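Local coordinates for glucuronoarabinoxylan endo-1,4-beta-xylanase (Clostridium papyrosolvens, PDB 4FMV), which is a GH30 subfamily 8 endoxylanase that hydrolyses internal beta-1,4 linkages of xylan, with a substrate specificity altered from that of its relatives, at residues Q119-Y124 / Y136-Q141. Sequence-based numbering, arbitrary orientation.
Sequences QYLNAY and YAISVQ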
# COMPACT_ATOMS: atom_id res chain seq x y z
N GLN A 119 20.51 5.16 14.15
CA GLN A 119 21.71 5.20 13.28
C GLN A 119 21.70 4.07 12.26
O GLN A 119 22.11 4.24 11.11
CB GLN A 119 22.99 5.09 14.12
CG GLN A 119 23.20 6.28 15.00
CD GLN A 119 24.35 6.11 15.95
OE1 GLN A 119 24.76 5.00 16.26
NE2 GLN A 119 24.89 7.23 16.42
N TYR A 120 21.24 2.91 12.70
CA TYR A 120 21.05 1.77 11.81
C TYR A 120 20.07 2.10 10.70
O TYR A 120 20.36 1.92 9.51
CB TYR A 120 20.54 0.61 12.65
CG TYR A 120 20.09 -0.64 11.91
CD1 TYR A 120 21.02 -1.51 11.36
CD2 TYR A 120 18.74 -0.98 11.84
CE1 TYR A 120 20.61 -2.68 10.72
CE2 TYR A 120 18.33 -2.14 11.19
CZ TYR A 120 19.27 -2.98 10.64
OH TYR A 120 18.87 -4.15 10.02
N LEU A 121 18.89 2.59 11.07
CA LEU A 121 17.93 3.02 10.07
C LEU A 121 18.54 4.08 9.14
O LEU A 121 18.34 4.04 7.92
CB LEU A 121 16.66 3.56 10.75
CG LEU A 121 15.84 2.49 11.48
CD1 LEU A 121 14.55 3.07 12.01
CD2 LEU A 121 15.55 1.31 10.53
N ASN A 122 19.27 5.03 9.71
CA ASN A 122 19.93 6.04 8.88
C ASN A 122 20.95 5.42 7.93
O ASN A 122 21.19 5.92 6.85
CB ASN A 122 20.59 7.11 9.74
CG ASN A 122 19.67 8.28 10.03
OD1 ASN A 122 18.73 8.53 9.27
ND2 ASN A 122 19.94 9.00 11.11
N ALA A 123 21.58 4.33 8.35
CA ALA A 123 22.60 3.73 7.49
C ALA A 123 21.97 3.05 6.27
O ALA A 123 22.57 3.01 5.18
CB ALA A 123 23.49 2.74 8.30
N TYR A 124 20.77 2.51 6.45
CA TYR A 124 20.01 1.93 5.34
C TYR A 124 19.61 3.01 4.35
O TYR A 124 19.80 2.87 3.15
CB TYR A 124 18.77 1.21 5.85
CG TYR A 124 18.21 0.21 4.86
CD1 TYR A 124 18.76 -1.06 4.74
CD2 TYR A 124 17.12 0.53 4.05
CE1 TYR A 124 18.25 -1.99 3.84
CE2 TYR A 124 16.61 -0.40 3.14
CZ TYR A 124 17.18 -1.66 3.04
OH TYR A 124 16.69 -2.61 2.14
N TYR A 136 11.71 6.79 -0.16
CA TYR A 136 10.59 7.68 0.13
C TYR A 136 10.34 7.78 1.63
O TYR A 136 10.09 8.86 2.15
CB TYR A 136 9.31 7.22 -0.60
CG TYR A 136 8.22 8.27 -0.57
CD1 TYR A 136 8.14 9.24 -1.54
CD2 TYR A 136 7.29 8.30 0.47
CE1 TYR A 136 7.17 10.22 -1.51
CE2 TYR A 136 6.31 9.27 0.51
CZ TYR A 136 6.25 10.22 -0.49
OH TYR A 136 5.29 11.19 -0.45
N ALA A 137 10.36 6.64 2.31
CA ALA A 137 10.12 6.59 3.75
C ALA A 137 10.74 5.33 4.34
O ALA A 137 11.01 4.36 3.62
CB ALA A 137 8.59 6.60 4.04
N ILE A 138 10.96 5.34 5.65
CA ILE A 138 11.46 4.18 6.35
C ILE A 138 10.64 3.96 7.62
O ILE A 138 10.32 4.94 8.31
CB ILE A 138 12.97 4.31 6.64
CG1 ILE A 138 13.56 2.94 7.07
CG2 ILE A 138 13.24 5.43 7.68
CD1 ILE A 138 15.11 2.88 6.93
N SER A 139 10.30 2.70 7.90
CA SER A 139 9.39 2.33 8.98
C SER A 139 10.16 1.94 10.23
O SER A 139 11.23 1.34 10.13
CB SER A 139 8.46 1.19 8.53
OG SER A 139 7.51 0.80 9.53
N VAL A 140 9.63 2.30 11.40
CA VAL A 140 10.25 1.97 12.67
C VAL A 140 10.16 0.46 12.92
O VAL A 140 11.14 -0.17 13.31
CB VAL A 140 9.59 2.75 13.87
CG1 VAL A 140 10.20 2.33 15.22
CG2 VAL A 140 9.69 4.26 13.65
N GLN A 141 8.98 -0.11 12.78
CA GLN A 141 8.82 -1.55 12.99
C GLN A 141 7.65 -2.13 12.19
O GLN A 141 6.55 -1.57 12.21
CB GLN A 141 8.59 -1.79 14.51
CG GLN A 141 8.24 -3.27 14.88
CD GLN A 141 9.41 -4.24 14.71
OE1 GLN A 141 10.51 -3.97 15.20
NE2 GLN A 141 9.18 -5.39 14.03
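Leu-121 and Ile-138 carry most of this contact, their side chains slanting across one another between a helix and a strand. The delta methyl of Ile-138 makes the approach: CD1 rests 4.0 Å from CD2 of Leu-121 and, beside it, 3.6 Å from the carbonyl O of Leu-121, so the methyl meets backbone as well as side chain. CB of Tyr-124, one turn further along the helix, approaches the same CD1 at 4.2 Å, and the Tyr-124 ring meets this methyl obliquely. With CG1 anti to the backbone N (chi1 -166°) and the chain extended beyond it, Ile-138 reaches straight out to the helix. The other branch of Leu-121 runs further along the strand, CD1 lying 4.2 Å from the carbonyl O of Ser-139 and close to the backbone of Val-140. All five touching residues are buried, and between segments 119-124 and 136-141 the grip is van der Waals packing. Helix segment 119-124 runs roughly antiparallel to strand 137-139 (143° between their directions), the axes 9.8 Å apart at closest approach. This is helix-to-strand packing of the (beta/alpha)8 barrel, the GH30 catalytic portion of a longer protein: strand 137-139 stands between parallel strands 82-86 and 172-178, and helix 114-130, which leads through a loop into it, lies outside. Accordingly the side chains alternate, Ile-138 facing the helix while Ser-139 turns from it and hydrogen-bonds through OG to Glu-177. Further out, backbone bonds of Ile-138 to Arg-172 and Met-174 fix the strand against strand 172-178. Trp-66 packs edge-to-face with the Tyr-124 ring, and Tyr-117, from the preceding turn of the helix, hydrogen-bonds through its OH to the carbonyl O of Val-140, tying the helix to the loop just past the strand.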